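Local coordinates for protein NAF1 (Saccharomyces cerevisiae, PDB 2V3M) that binds RNA and acts as an assembly factor for box H/ACA ribonucleoproteins, leaving the particle during maturation, when GAR1 takes its place, at residues I29-A39 and K102-T113; R68-E76 and Y86-L97. All coordinates share one frame; numbering follows the deposited sequence.

Contact 1: I29-A39 and K102-T113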
loop_
_atom_site.group_PDB
_atom_site.type_symbol
_atom_site.label_atom_id
_atom_site.label_comp_id
_atom_site.label_asym_id
_atom_site.label_seq_id
_atom_site.Cartn_x
_atom_site.Cartn_y
_atom_site.Cartn_z
ATOM N N ILE A 29 -17.729 -21.176 -2.699
ATOM C CA ILE A 29 -18.301 -19.873 -2.409
ATOM C C ILE A 29 -17.210 -18.849 -2.306
ATOM O O ILE A 29 -16.166 -19.091 -1.740
ATOM C CB ILE A 29 -19.222 -19.927 -1.183
ATOM C CG1 ILE A 29 -20.202 -21.070 -1.436
ATOM C CG2 ILE A 29 -19.895 -18.570 -0.945
ATOM C CD1 ILE A 29 -21.310 -21.246 -0.560
ATOM N N ILE A 30 -17.486 -17.730 -2.939
ATOM C CA ILE A 30 -16.613 -16.596 -3.029
ATOM C C ILE A 30 -17.383 -15.478 -2.299
ATOM O O ILE A 30 -18.627 -15.403 -2.412
ATOM C CB ILE A 30 -16.362 -16.327 -4.540
ATOM C CG1 ILE A 30 -14.902 -16.272 -4.833
ATOM C CG2 ILE A 30 -16.821 -15.014 -5.034
ATOM C CD1 ILE A 30 -14.344 -17.488 -4.916
ATOM N N THR A 31 -16.703 -14.650 -1.513
ATOM C CA THR A 31 -17.414 -13.565 -0.797
ATOM C C THR A 31 -16.743 -12.185 -0.984
ATOM O O THR A 31 -15.548 -12.079 -0.707
ATOM C CB THR A 31 -17.408 -13.914 0.658
ATOM O OG1 THR A 31 -18.298 -14.970 0.820
ATOM C CG2 THR A 31 -17.856 -12.742 1.576
ATOM N N PRO A 32 -17.503 -11.155 -1.420
ATOM C CA PRO A 32 -16.875 -9.866 -1.708
ATOM C C PRO A 32 -16.178 -9.351 -0.434
ATOM O O PRO A 32 -16.679 -9.577 0.669
ATOM C CB PRO A 32 -18.046 -8.985 -2.147
ATOM C CG PRO A 32 -19.229 -9.616 -1.535
ATOM C CD PRO A 32 -18.958 -11.106 -1.614
ATOM N N ILE A 33 -15.009 -8.751 -0.568
ATOM C CA ILE A 33 -14.300 -8.358 0.601
ATOM C C ILE A 33 -13.721 -6.928 0.483
ATOM O O ILE A 33 -13.543 -6.283 1.498
ATOM C CB ILE A 33 -13.165 -9.393 0.886
ATOM C CG1 ILE A 33 -12.642 -9.256 2.313
ATOM C CG2 ILE A 33 -11.977 -9.227 -0.044
ATOM C CD1 ILE A 33 -13.632 -9.819 3.372
ATOM N N GLY A 34 -13.416 -6.462 -0.755
ATOM C CA GLY A 34 -12.824 -5.113 -0.952
ATOM C C GLY A 34 -12.460 -4.877 -2.413
ATOM O O GLY A 34 -13.139 -5.437 -3.356
ATOM N N VAL A 35 -11.467 -4.004 -2.648
ATOM C CA VAL A 35 -11.211 -3.578 -4.005
ATOM C C VAL A 35 -9.745 -3.600 -4.105
ATOM O O VAL A 35 -9.079 -3.146 -3.218
ATOM C CB VAL A 35 -11.733 -2.177 -4.282
ATOM C CG1 VAL A 35 -11.267 -1.677 -5.681
ATOM C CG2 VAL A 35 -13.245 -2.114 -4.103
ATOM N N LEU A 36 -9.211 -4.193 -5.163
ATOM C CA LEU A 36 -7.766 -4.254 -5.360
ATOM C C LEU A 36 -7.292 -2.843 -5.626
ATOM O O LEU A 36 -7.759 -2.228 -6.635
ATOM C CB LEU A 36 -7.533 -5.151 -6.569
ATOM C CG LEU A 36 -6.141 -5.380 -7.162
ATOM C CD1 LEU A 36 -5.276 -6.045 -6.193
ATOM C CD2 LEU A 36 -6.218 -6.284 -8.400
ATOM N N LYS A 37 -6.470 -2.282 -4.731
ATOM C CA LYS A 37 -6.076 -0.885 -4.892
ATOM C C LYS A 37 -4.628 -0.624 -5.242
ATOM O O LYS A 37 -4.346 0.383 -5.805
ATOM C CB LYS A 37 -6.442 -0.125 -3.685
ATOM C CG LYS A 37 -7.962 0.057 -3.591
ATOM C CD LYS A 37 -8.457 1.056 -4.570
ATOM C CE LYS A 37 -9.803 1.597 -4.155
ATOM N NZ LYS A 37 -10.315 2.571 -5.227
ATOM N N SER A 38 -3.726 -1.572 -4.984
ATOM C CA SER A 38 -2.337 -1.317 -5.197
ATOM C C SER A 38 -1.409 -2.549 -5.389
ATOM O O SER A 38 -1.679 -3.636 -4.911
ATOM C CB SER A 38 -1.818 -0.504 -4.045
ATOM O OG SER A 38 -0.652 0.115 -4.501
ATOM N N ALA A 39 -0.297 -2.343 -6.107
ATOM C CA ALA A 39 0.642 -3.409 -6.383
ATOM C C ALA A 39 2.005 -2.824 -6.551
ATOM O O ALA A 39 2.331 -2.215 -7.585
ATOM C CB ALA A 39 0.213 -4.182 -7.611
ATOM N N LYS A 102 -1.201 -6.234 -11.001
ATOM C CA LYS A 102 -0.763 -4.866 -11.262
ATOM C C LYS A 102 -1.708 -4.158 -12.248
ATOM O O LYS A 102 -2.176 -3.040 -12.045
ATOM C CB LYS A 102 0.667 -4.929 -11.856
ATOM C CG LYS A 102 1.349 -3.560 -12.332
ATOM C CD LYS A 102 2.205 -3.030 -11.195
ATOM C CE LYS A 102 2.791 -1.621 -11.320
ATOM N NZ LYS A 102 4.045 -1.493 -10.449
ATOM N N VAL A 103 -1.996 -4.838 -13.325
ATOM C CA VAL A 103 -2.755 -4.304 -14.399
ATOM C C VAL A 103 -4.300 -4.367 -14.158
ATOM O O VAL A 103 -5.110 -3.816 -14.921
ATOM C CB VAL A 103 -2.325 -5.124 -15.581
ATOM C CG1 VAL A 103 -3.500 -5.438 -16.533
ATOM C CG2 VAL A 103 -1.208 -4.427 -16.220
ATOM N N ARG A 104 -4.731 -5.044 -13.111
ATOM C CA ARG A 104 -6.140 -5.129 -12.862
ATOM C C ARG A 104 -6.613 -4.369 -11.647
ATOM O O ARG A 104 -7.635 -4.764 -11.103
ATOM C CB ARG A 104 -6.440 -6.556 -12.598
ATOM C CG ARG A 104 -6.271 -7.467 -13.823
ATOM C CD ARG A 104 -7.500 -8.258 -13.872
ATOM N NE ARG A 104 -7.262 -9.671 -13.822
ATOM C CZ ARG A 104 -8.211 -10.559 -13.572
ATOM N NH1 ARG A 104 -9.465 -10.194 -13.287
ATOM N NH2 ARG A 104 -7.890 -11.819 -13.571
ATOM N N LEU A 105 -5.870 -3.340 -11.199
ATOM C CA LEU A 105 -6.269 -2.479 -10.134
ATOM C C LEU A 105 -7.689 -1.999 -10.276
ATOM O O LEU A 105 -8.098 -1.673 -11.388
ATOM C CB LEU A 105 -5.374 -1.290 -10.140
ATOM C CG LEU A 105 -4.150 -1.369 -9.222
ATOM C CD1 LEU A 105 -3.761 -2.871 -8.881
ATOM C CD2 LEU A 105 -3.043 -0.536 -9.855
ATOM N N GLY A 106 -8.463 -1.974 -9.167
ATOM C CA GLY A 106 -9.809 -1.368 -9.170
ATOM C C GLY A 106 -10.925 -2.391 -9.217
ATOM O O GLY A 106 -12.091 -2.044 -8.997
ATOM N N GLU A 107 -10.575 -3.645 -9.540
ATOM C CA GLU A 107 -11.515 -4.775 -9.595
ATOM C C GLU A 107 -11.840 -5.201 -8.193
ATOM O O GLU A 107 -10.959 -5.084 -7.283
ATOM C CB GLU A 107 -10.937 -5.991 -10.275
ATOM C CG GLU A 107 -10.988 -5.932 -11.730
ATOM C CD GLU A 107 -10.593 -7.237 -12.449
ATOM O OE1 GLU A 107 -10.813 -8.316 -11.892
ATOM O OE2 GLU A 107 -10.086 -7.180 -13.614
ATOM N N LYS A 108 -13.073 -5.703 -8.008
ATOM C CA LYS A 108 -13.526 -6.168 -6.705
ATOM C C LYS A 108 -12.789 -7.388 -6.224
ATOM O O LYS A 108 -12.604 -8.301 -6.999
ATOM C CB LYS A 108 -14.963 -6.526 -6.745
ATOM C CG LYS A 108 -15.850 -5.355 -6.610
ATOM C CD LYS A 108 -17.222 -5.845 -6.770
ATOM C CE LYS A 108 -18.261 -4.714 -6.417
ATOM N NZ LYS A 108 -17.865 -3.955 -5.082
ATOM N N ALA A 109 -12.311 -7.418 -4.984
ATOM C CA ALA A 109 -11.661 -8.643 -4.488
ATOM C C ALA A 109 -12.540 -9.449 -3.558
ATOM O O ALA A 109 -13.481 -8.953 -2.914
ATOM C CB ALA A 109 -10.386 -8.347 -3.784
ATOM N N PHE A 110 -12.222 -10.714 -3.441
ATOM C CA PHE A 110 -13.131 -11.603 -2.720
ATOM C C PHE A 110 -12.296 -12.548 -1.869
ATOM O O PHE A 110 -11.109 -12.826 -2.118
ATOM C CB PHE A 110 -14.006 -12.494 -3.622
ATOM C CG PHE A 110 -14.863 -11.752 -4.589
ATOM C CD1 PHE A 110 -14.308 -11.148 -5.771
ATOM C CD2 PHE A 110 -16.254 -11.690 -4.371
ATOM C CE1 PHE A 110 -15.125 -10.505 -6.614
ATOM C CE2 PHE A 110 -17.054 -11.031 -5.233
ATOM C CZ PHE A 110 -16.526 -10.458 -6.353
ATOM N N ILE A 111 -12.960 -13.123 -0.901
ATOM C CA ILE A 111 -12.280 -13.946 0.021
ATOM C C ILE A 111 -12.935 -15.300 -0.143
ATOM O O ILE A 111 -14.162 -15.424 -0.218
ATOM C CB ILE A 111 -12.357 -13.302 1.415
ATOM C CG1 ILE A 111 -11.309 -13.847 2.327
ATOM C CG2 ILE A 111 -13.758 -13.504 2.088
ATOM C CD1 ILE A 111 -11.512 -15.382 2.584
ATOM N N VAL A 112 -12.128 -16.332 -0.334
ATOM C CA VAL A 112 -12.645 -17.719 -0.554
ATOM C C VAL A 112 -13.050 -18.349 0.753
ATOM O O VAL A 112 -12.428 -18.133 1.770
ATOM C CB VAL A 112 -11.531 -18.602 -1.042
ATOM C CG1 VAL A 112 -11.917 -20.027 -1.008
ATOM C CG2 VAL A 112 -11.119 -18.231 -2.406
ATOM N N THR A 113 -14.048 -19.185 0.746
ATOM C CA THR A 113 -14.604 -19.677 2.024
ATOM C C THR A 113 -14.795 -21.197 2.068
ATOM O O THR A 113 -13.887 -21.929 2.444
ATOM C CB THR A 113 -15.986 -19.014 2.307
ATOM O OG1 THR A 113 -15.858 -17.573 2.253
ATOM C CG2 THR A 113 -16.577 -19.489 3.666
#
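Strand 30-39 and strand 108-112 form an antiparallel ladder interrupted by a classic beta bulge, in the middle of the strand order of NAF1's Gar1-like domain. I30 to P32 pair in regular register with F110 to V112; T31 and I111 form the hydrogen-bonded pair. The bulge follows, where I33 and G34 both face A109 and the register slips by one. A109 O accepts two amides, I33 N at 2.8 Å and G34 N at 3.3 Å, the latter from above the carbonyl plane.

F110 carries the side-chain packing of this regular part, its CD2-CE2 side turned to I30 and P32 and T31 C at the ring edge. Its CG lies anti to the carbonyl carbon (chi1 -58°), laying the ring against the I30-P32 backbone. I30 meets it at about a right angle, CG2 lying 3.4 Å from F110 CD2, while P32 CB is 3.8 Å from F110 CE2. Were F110 replaced by alanine, I30 CG2 and the P32 ring would probably lose the aromatic carbons they both touch, leaving a gap where the ring lies. On the A109 side of the sheet, I33 CD1 packs on I111 CG2, and I33 also touches F63 of strand 62-65.

Just before strand 108-112 the chain passes through two overlapping turns, type I from K102 to L105 and type II from R104 to E107. L36 clamps them: its amide bonds E107 O almost straight (169°), its carbonyl receives G106 N, and its side chain crosses that of L105 at about a right angle, L36 CG 3.9 Å from L105 CD1.

Contact 2: R68-E76 and Y86-L97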
loop_
_atom_site.group_PDB
_atom_site.type_symbol
_atom_site.label_atom_id
_atom_site.label_comp_id
_atom_site.label_asym_id
_atom_site.label_seq_id
_atom_site.Cartn_x
_atom_site.Cartn_y
_atom_site.Cartn_z
ATOM N N ARG A 68 -12.284 -15.729 -10.158
ATOM C CA ARG A 68 -11.519 -16.730 -9.456
ATOM C C ARG A 68 -9.996 -16.791 -9.742
ATOM O O ARG A 68 -9.330 -17.783 -9.472
ATOM C CB ARG A 68 -12.179 -18.080 -9.584
ATOM C CG ARG A 68 -13.379 -18.245 -8.699
ATOM C CD ARG A 68 -14.337 -19.220 -9.250
ATOM N NE ARG A 68 -15.706 -18.849 -8.884
ATOM C CZ ARG A 68 -16.332 -19.257 -7.775
ATOM N NH1 ARG A 68 -15.678 -20.004 -6.891
ATOM N NH2 ARG A 68 -17.597 -18.891 -7.507
ATOM N N THR A 69 -9.461 -15.687 -10.244
ATOM C CA THR A 69 -8.050 -15.519 -10.376
ATOM C C THR A 69 -7.553 -15.391 -8.948
ATOM O O THR A 69 -7.958 -14.525 -8.188
ATOM C CB THR A 69 -7.685 -14.281 -11.177
ATOM O OG1 THR A 69 -8.080 -14.468 -12.543
ATOM C CG2 THR A 69 -6.196 -14.109 -11.123
ATOM N N LEU A 70 -6.682 -16.305 -8.565
ATOM C CA LEU A 70 -6.189 -16.361 -7.229
ATOM C C LEU A 70 -5.148 -15.267 -6.938
ATOM O O LEU A 70 -4.110 -15.227 -7.660
ATOM C CB LEU A 70 -5.545 -17.702 -7.055
ATOM C CG LEU A 70 -4.487 -17.701 -5.918
ATOM C CD1 LEU A 70 -5.214 -17.936 -4.616
ATOM C CD2 LEU A 70 -3.264 -18.726 -6.029
ATOM N N ILE A 71 -5.390 -14.430 -5.894
ATOM C CA ILE A 71 -4.450 -13.418 -5.514
ATOM C C ILE A 71 -3.390 -13.950 -4.548
ATOM O O ILE A 71 -2.180 -14.038 -4.790
ATOM C CB ILE A 71 -5.089 -12.278 -4.890
ATOM C CG1 ILE A 71 -6.037 -11.594 -5.910
ATOM C CG2 ILE A 71 -3.931 -11.376 -4.373
ATOM C CD1 ILE A 71 -6.732 -10.390 -5.396
ATOM N N GLY A 72 -3.862 -14.375 -3.416
ATOM C CA GLY A 72 -2.938 -15.068 -2.504
ATOM C C GLY A 72 -3.433 -14.924 -1.058
ATOM O O GLY A 72 -4.622 -14.711 -0.734
HETATM N N MSE A 73 -2.516 -15.102 -0.135
HETATM C CA MSE A 73 -2.950 -15.355 1.233
HETATM C C MSE A 73 -2.662 -14.160 2.061
HETATM O O MSE A 73 -1.661 -13.446 1.838
HETATM C CB MSE A 73 -2.107 -16.376 1.789
HETATM C CG MSE A 73 -2.776 -16.996 2.881
HETATM SE SE MSE A 73 -2.751 -18.532 1.790
HETATM C CE MSE A 73 -2.326 -19.999 2.877
ATOM N N LEU A 74 -3.505 -13.899 3.043
ATOM C CA LEU A 74 -3.358 -12.640 3.829
ATOM C C LEU A 74 -2.017 -12.518 4.550
ATOM O O LEU A 74 -1.510 -13.438 5.179
ATOM C CB LEU A 74 -4.394 -12.585 4.923
ATOM C CG LEU A 74 -4.334 -11.352 5.831
ATOM C CD1 LEU A 74 -4.745 -10.152 5.007
ATOM C CD2 LEU A 74 -5.337 -11.430 6.864
ATOM N N THR A 75 -1.392 -11.382 4.494
ATOM C CA THR A 75 -0.062 -11.348 5.064
ATOM C C THR A 75 -0.101 -10.373 6.186
ATOM O O THR A 75 0.438 -10.594 7.244
ATOM C CB THR A 75 0.979 -10.751 4.113
ATOM O OG1 THR A 75 1.023 -11.486 2.895
ATOM C CG2 THR A 75 2.379 -10.835 4.723
ATOM N N GLU A 76 -0.716 -9.236 5.924
ATOM C CA GLU A 76 -0.906 -8.261 6.955
ATOM C C GLU A 76 -2.164 -7.415 6.829
ATOM O O GLU A 76 -2.609 -7.005 5.717
ATOM C CB GLU A 76 0.251 -7.332 6.930
ATOM C CG GLU A 76 0.274 -6.347 8.009
ATOM C CD GLU A 76 1.392 -5.255 7.846
ATOM O OE1 GLU A 76 2.088 -5.174 6.813
ATOM O OE2 GLU A 76 1.627 -4.389 8.727
ATOM N N TYR A 86 -5.654 -4.692 3.417
ATOM C CA TYR A 86 -5.097 -5.991 3.534
ATOM C C TYR A 86 -3.875 -6.024 2.666
ATOM O O TYR A 86 -3.881 -5.510 1.553
ATOM C CB TYR A 86 -6.107 -6.963 3.076
ATOM C CG TYR A 86 -7.351 -6.912 3.869
ATOM C CD1 TYR A 86 -8.602 -6.815 3.251
ATOM C CD2 TYR A 86 -7.309 -6.933 5.250
ATOM C CE1 TYR A 86 -9.784 -6.760 3.998
ATOM C CE2 TYR A 86 -8.461 -6.950 5.998
ATOM C CZ TYR A 86 -9.717 -6.845 5.376
ATOM O OH TYR A 86 -10.870 -6.833 6.177
ATOM N N ARG A 87 -2.789 -6.572 3.170
ATOM C CA ARG A 87 -1.606 -6.722 2.327
ATOM C C ARG A 87 -1.266 -8.180 2.079
ATOM O O ARG A 87 -1.132 -8.985 3.070
ATOM C CB ARG A 87 -0.495 -6.024 3.024
ATOM C CG ARG A 87 0.828 -5.938 2.306
ATOM C CD ARG A 87 1.853 -5.456 3.401
ATOM N NE ARG A 87 3.020 -6.273 3.301
ATOM C CZ ARG A 87 3.682 -6.854 4.289
ATOM N NH1 ARG A 87 3.365 -6.708 5.556
ATOM N NH2 ARG A 87 4.758 -7.565 3.994
ATOM N N ILE A 88 -1.163 -8.533 0.780
ATOM C CA ILE A 88 -0.819 -9.914 0.349
ATOM C C ILE A 88 0.559 -9.833 -0.289
ATOM O O ILE A 88 0.722 -9.197 -1.300
ATOM C CB ILE A 88 -1.830 -10.494 -0.641
ATOM C CG1 ILE A 88 -3.181 -10.688 0.003
ATOM C CG2 ILE A 88 -1.376 -11.884 -1.053
ATOM C CD1 ILE A 88 -4.167 -9.819 -0.442
ATOM N N LYS A 89 1.546 -10.420 0.341
ATOM C CA LYS A 89 2.832 -10.446 -0.233
ATOM C C LYS A 89 3.043 -11.675 -1.054
ATOM O O LYS A 89 2.964 -12.739 -0.455
ATOM C CB LYS A 89 3.816 -10.496 0.885
ATOM C CG LYS A 89 5.221 -10.771 0.463
ATOM C CD LYS A 89 5.850 -9.594 -0.226
ATOM C CE LYS A 89 7.361 -9.792 -0.097
ATOM N NZ LYS A 89 8.195 -8.684 -0.630
ATOM N N LEU A 90 3.283 -11.546 -2.388
ATOM C CA LEU A 90 3.526 -12.683 -3.257
ATOM C C LEU A 90 5.044 -13.074 -3.182
ATOM O O LEU A 90 5.910 -12.228 -2.965
ATOM C CB LEU A 90 3.111 -12.373 -4.665
ATOM C CG LEU A 90 1.658 -12.019 -4.873
ATOM C CD1 LEU A 90 1.428 -11.665 -6.308
ATOM C CD2 LEU A 90 0.768 -13.119 -4.496
ATOM N N PRO A 91 5.368 -14.373 -3.329
ATOM C CA PRO A 91 6.774 -14.787 -3.423
ATOM C C PRO A 91 7.344 -14.427 -4.788
ATOM O O PRO A 91 6.566 -14.065 -5.706
ATOM C CB PRO A 91 6.681 -16.309 -3.280
ATOM C CG PRO A 91 5.337 -16.691 -3.727
ATOM C CD PRO A 91 4.444 -15.528 -3.414
ATOM N N ASP A 92 8.655 -14.533 -4.936
ATOM C CA ASP A 92 9.315 -14.302 -6.227
ATOM C C ASP A 92 8.871 -15.157 -7.388
ATOM O O ASP A 92 8.919 -14.722 -8.535
ATOM C CB ASP A 92 10.785 -14.565 -6.079
ATOM C CG ASP A 92 11.445 -13.526 -5.269
ATOM O OD1 ASP A 92 10.780 -13.038 -4.324
ATOM O OD2 ASP A 92 12.618 -13.193 -5.595
ATOM N N SER A 93 8.504 -16.393 -7.093
ATOM C CA SER A 93 8.067 -17.309 -8.119
ATOM C C SER A 93 6.746 -16.855 -8.744
ATOM O O SER A 93 6.381 -17.294 -9.849
ATOM C CB SER A 93 7.957 -18.710 -7.525
ATOM O OG SER A 93 7.303 -18.673 -6.261
ATOM N N LYS A 94 6.072 -15.936 -8.055
ATOM C CA LYS A 94 4.791 -15.443 -8.532
ATOM C C LYS A 94 4.788 -14.056 -9.180
ATOM O O LYS A 94 3.764 -13.433 -9.306
ATOM C CB LYS A 94 3.727 -15.631 -7.461
ATOM C CG LYS A 94 3.332 -17.133 -7.337
ATOM C CD LYS A 94 1.791 -17.263 -7.225
ATOM C CE LYS A 94 1.320 -18.460 -6.347
ATOM N NZ LYS A 94 0.238 -17.982 -5.364
ATOM N N LYS A 95 5.948 -13.635 -9.657
ATOM C CA LYS A 95 6.077 -12.461 -10.511
ATOM C C LYS A 95 5.082 -12.335 -11.680
ATOM O O LYS A 95 4.560 -11.247 -11.929
ATOM C CB LYS A 95 7.492 -12.378 -11.054
ATOM C CG LYS A 95 7.984 -10.946 -10.999
ATOM C CD LYS A 95 8.819 -10.605 -12.262
ATOM C CE LYS A 95 10.285 -10.453 -11.901
ATOM N NZ LYS A 95 11.271 -9.896 -12.906
ATOM N N ASN A 96 4.847 -13.429 -12.408
ATOM C CA ASN A 96 3.912 -13.381 -13.522
ATOM C C ASN A 96 2.489 -13.007 -13.055
ATOM O O ASN A 96 1.711 -12.321 -13.762
ATOM C CB ASN A 96 3.934 -14.679 -14.307
ATOM C CG ASN A 96 5.168 -14.802 -15.193
ATOM O OD1 ASN A 96 5.255 -15.706 -16.032
ATOM N ND2 ASN A 96 6.134 -13.882 -15.028
ATOM N N LEU A 97 2.169 -13.427 -11.841
ATOM C CA LEU A 97 0.862 -13.217 -11.284
ATOM C C LEU A 97 0.754 -11.777 -10.817
ATOM O O LEU A 97 -0.274 -11.121 -11.033
ATOM C CB LEU A 97 0.619 -14.228 -10.150
ATOM C CG LEU A 97 -0.706 -13.971 -9.459
ATOM C CD1 LEU A 97 -1.845 -14.293 -10.378
ATOM C CD2 LEU A 97 -0.850 -14.690 -8.103
#
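Backbone hydrogen bonds join T75 and E76 to R87 in a classic beta bulge, where the end of segment 68-76 turns alongside strand 86-89. R87 O takes both T75 N and E76 N, each lying in the carbonyl plane, and R87 N returns a bond of 2.6 Å to E76 O. Strands 70-73 and 86-89 themselves run at 97° to each other, so within these segments the only bridge is E76 with R87, where strand 76-78 begins.

Polar side chains extend the grip. T75 OG1, placed beside its own backbone N (chi1 -58°), accepts K89 N at 2.8 Å with a nearly straight N-H...O angle of 175°. E76 OE1 forms a salt bridge with R87 NH1, modelled very short, and the carboxylate and guanidinium planes stand nearly perpendicular. Over one face of that guanidinium lies the T75 methyl. Each charged group also has a second partner: R87 NE bonds N43, and E76 OE2 bonds the backbone of G79 of the second subunit.

Apolar packing pairs I88 with I71, their CG2 methyls 4.2 Å apart. I88 CG2 also approaches the backbone from G72 to M73, where a CB at G72 would press on I88 and L90. Beside the T75-R87 bulge, L74 CD1 meets Y86 CB at 4.0 Å. At the L70 end, L97 CD2 of helix 95-102 packs against the L70 carbonyl oxygen.

The chemistry thus divides the contact into packing of I71, G72 and I88, largely buried, between the strands, and a polar corner at T75, E76 and R87, whose E76 carboxylate also reaches across the dimer.

In the fold
Both contacts belong to one antiparallel sheet and are partly buried, but they use it differently. Contact 1 joins neighbouring strands in the middle of the strand order, chiefly by backbone bonds with apolar packing beside them; its ends are more exposed. Contact 2 packs edge strand 70-73 across strand 85-89 by side chains and pairs the start of edge strand 76-78 with 85-89 through a single bridge; it is buried around I71, G72 and I88, its E76-R87 pair partly exposed. It adds helix 95-102 and is nested inside the chain loop closed by contact 1. They meet where I33 packs on Y86 and I30 on R68. Each reaches the second subunit, through S38 and E76 respectively.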